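Local coordinates for uncharacterized protein GSU0716 (Geobacter sulfurreducens PCA, PDB 3BIJ) that is of unknown function but belongs to the caspase-like C14 peptidase family, which suggests activity as a cysteine endopeptidase, at residues Tyr81-Gln87 and Val99-Leu105. Residues are numbered along the deposited sequence; the frame is centred on the assembly and turned at random.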
loop_
_atom_site.group_PDB
_atom_site.type_symbol
_atom_site.label_atom_id
_atom_site.label_comp_id
_atom_site.label_asym_id
_atom_site.label_seq_id
_atom_site.Cartn_x
_atom_site.Cartn_y
_atom_site.Cartn_z
ATOM N N TYR A 81 -13.068 -3.023 -31.927
ATOM C CA TYR A 81 -11.618 -3.111 -31.964
ATOM C C TYR A 81 -10.979 -3.344 -30.611
ATOM O O TYR A 81 -11.272 -2.650 -29.635
ATOM C CB TYR A 81 -11.023 -1.827 -32.572
ATOM C CG TYR A 81 -9.512 -1.678 -32.422
ATOM C CD1 TYR A 81 -8.948 -0.992 -31.339
ATOM C CD2 TYR A 81 -8.647 -2.247 -33.353
ATOM C CE1 TYR A 81 -7.557 -0.883 -31.195
ATOM C CE2 TYR A 81 -7.263 -2.152 -33.220
ATOM C CZ TYR A 81 -6.722 -1.472 -32.140
ATOM O OH TYR A 81 -5.353 -1.389 -32.005
ATOM N N SER A 82 -10.108 -4.339 -30.561
ATOM C CA SER A 82 -9.368 -4.626 -29.355
ATOM C C SER A 82 -7.916 -4.721 -29.769
ATOM O O SER A 82 -7.527 -5.582 -30.559
ATOM C CB SER A 82 -9.847 -5.914 -28.689
ATOM O OG SER A 82 -11.052 -5.675 -27.991
ATOM N N GLY A 83 -7.131 -3.786 -29.256
ATOM C CA GLY A 83 -5.716 -3.745 -29.566
ATOM C C GLY A 83 -5.108 -2.581 -28.819
ATOM O O GLY A 83 -5.754 -1.995 -27.953
ATOM N N HIS A 84 -3.870 -2.245 -29.157
ATOM C CA HIS A 84 -3.178 -1.145 -28.514
ATOM C C HIS A 84 -3.550 0.169 -29.160
ATOM O O HIS A 84 -3.892 0.213 -30.340
ATOM C CB HIS A 84 -1.662 -1.302 -28.638
ATOM C CG HIS A 84 -1.053 -2.181 -27.596
ATOM N ND1 HIS A 84 -0.576 -3.444 -27.875
ATOM C CD2 HIS A 84 -0.856 -1.983 -26.272
ATOM C CE1 HIS A 84 -0.110 -3.988 -26.764
ATOM N NE2 HIS A 84 -0.270 -3.122 -25.778
ATOM N N GLY A 85 -3.466 1.237 -28.375
ATOM C CA GLY A 85 -3.751 2.557 -28.886
ATOM C C GLY A 85 -2.398 3.216 -29.049
ATOM O O GLY A 85 -1.582 3.172 -28.134
ATOM N N GLY A 86 -2.135 3.817 -30.201
ATOM C CA GLY A 86 -0.836 4.434 -30.392
ATOM C C GLY A 86 -0.846 5.945 -30.463
ATOM O O GLY A 86 -1.890 6.585 -30.392
ATOM N N GLN A 87 0.342 6.517 -30.585
ATOM C CA GLN A 87 0.485 7.955 -30.694
ATOM C C GLN A 87 1.675 8.211 -31.601
ATOM O O GLN A 87 2.717 7.562 -31.481
ATOM C CB GLN A 87 0.723 8.589 -29.320
ATOM C CG GLN A 87 -0.410 8.354 -28.349
ATOM C CD GLN A 87 -0.302 9.181 -27.072
ATOM O OE1 GLN A 87 0.785 9.342 -26.499
ATOM N NE2 GLN A 87 -1.443 9.693 -26.610
ATOM N N VAL A 99 0.675 15.050 -29.799
ATOM C CA VAL A 99 0.687 13.896 -30.682
ATOM C C VAL A 99 -0.691 13.573 -31.250
ATOM O O VAL A 99 -1.683 14.228 -30.918
ATOM C CB VAL A 99 1.210 12.656 -29.927
ATOM C CG1 VAL A 99 2.691 12.834 -29.584
ATOM C CG2 VAL A 99 0.405 12.459 -28.648
ATOM N N ASP A 100 -0.737 12.565 -32.119
ATOM C CA ASP A 100 -1.987 12.111 -32.727
ATOM C C ASP A 100 -2.270 10.683 -32.271
ATOM O O ASP A 100 -1.405 9.808 -32.356
ATOM C CB ASP A 100 -1.901 12.135 -34.252
ATOM C CG ASP A 100 -1.945 13.533 -34.821
ATOM O OD1 ASP A 100 -2.915 14.272 -34.533
ATOM O OD2 ASP A 100 -1.017 13.891 -35.571
ATOM N N GLU A 101 -3.479 10.447 -31.783
ATOM C CA GLU A 101 -3.858 9.119 -31.327
ATOM C C GLU A 101 -4.010 8.187 -32.515
ATOM O O GLU A 101 -4.379 8.614 -33.605
ATOM C CB GLU A 101 -5.152 9.201 -30.533
ATOM C CG GLU A 101 -4.989 10.016 -29.264
ATOM C CD GLU A 101 -6.270 10.137 -28.481
ATOM O OE1 GLU A 101 -6.218 10.627 -27.320
ATOM O OE2 GLU A 101 -7.332 9.746 -29.027
ATOM N N THR A 102 -3.711 6.912 -32.306
ATOM C CA THR A 102 -3.784 5.937 -33.383
ATOM C C THR A 102 -4.175 4.564 -32.862
ATOM O O THR A 102 -4.276 4.339 -31.653
ATOM C CB THR A 102 -2.417 5.754 -34.067
ATOM O OG1 THR A 102 -1.544 5.025 -33.192
ATOM C CG2 THR A 102 -1.797 7.108 -34.406
ATOM N N TRP A 103 -4.413 3.654 -33.798
ATOM C CA TRP A 103 -4.719 2.278 -33.464
ATOM C C TRP A 103 -3.470 1.537 -33.917
ATOM O O TRP A 103 -2.970 1.764 -35.024
ATOM C CB TRP A 103 -5.942 1.758 -34.229
ATOM C CG TRP A 103 -7.253 2.016 -33.534
ATOM C CD1 TRP A 103 -7.435 2.620 -32.322
ATOM C CD2 TRP A 103 -8.557 1.671 -34.010
ATOM N NE1 TRP A 103 -8.767 2.673 -32.015
ATOM C CE2 TRP A 103 -9.481 2.100 -33.035
ATOM C CE3 TRP A 103 -9.033 1.041 -35.169
ATOM C CZ2 TRP A 103 -10.859 1.922 -33.179
ATOM C CZ3 TRP A 103 -10.401 0.865 -35.312
ATOM C CH2 TRP A 103 -11.298 1.307 -34.316
ATOM N N CYS A 104 -2.940 0.672 -33.061
ATOM C CA CYS A 104 -1.743 -0.051 -33.449
ATOM C C CYS A 104 -2.100 -1.318 -34.184
ATOM O O CYS A 104 -2.335 -2.376 -33.590
ATOM C CB CYS A 104 -0.888 -0.360 -32.232
ATOM S SG CYS A 104 -0.251 1.113 -31.491
ATOM N N LEU A 105 -2.165 -1.199 -35.498
ATOM C CA LEU A 105 -2.490 -2.351 -36.308
ATOM C C LEU A 105 -1.197 -3.132 -36.524
ATOM O O LEU A 105 -0.102 -2.634 -36.262
ATOM C CB LEU A 105 -3.153 -1.905 -37.625
ATOM C CG LEU A 105 -4.524 -1.206 -37.443
ATOM C CD1 LEU A 105 -5.125 -0.905 -38.779
ATOM C CD2 LEU A 105 -5.478 -2.090 -36.639
HETATM O O HOH W 1 -2.433 -3.410 -31.275
#
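Tyr-81 and Trp-103 stack face to face inside a beta hairpin of the caspase-like fold, where strand 99-104 folds back antiparallel on the C-terminal part of strand 76-89. The phenol ring lies almost parallel to the indole, planes 6° apart, with its centroid 3.9 Å from that of the five-membered ring of Trp-103. With its CG anti to the backbone N (chi1 169°), Tyr-81 is laid along the indole in the opposite sense, and its CB sits over the six-membered ring as a CH-pi contact. Beyond the hairpin, Trp-103 also packs on Ser-132 of the neighbouring strand and on Leu-115 of helix 112-119. A serine in its place would probably leave one face of the Tyr-81 ring without its cover and the phenol freer to shift.

Three backbone hydrogen bonds join the two segments next to the stack: Cys-104 N to His-84 O, and a reciprocal pair between Gly-86 and Thr-102. Gly-86 is closely overlaid by its partner, Thr-102 OG1 lying 2.9 Å from Gly-86 CA; that hydroxyl bonds to Glu-109. Toward the turn of the hairpin the side chains of strand 99-104 become partly exposed. Val-99 touches the Gln-87 side chain mainly through CG2, while the side chain of Asp-100 sets off away from the partner segment.

Back at the buried end, a water accepts from His-84 N and donates to Cys-104 O. His-84 O is gripped twice, by Tyr-81 OH at 2.7 Å and, from the opposite face of its carbonyl plane, by Cys-104 N at 2.9 Å.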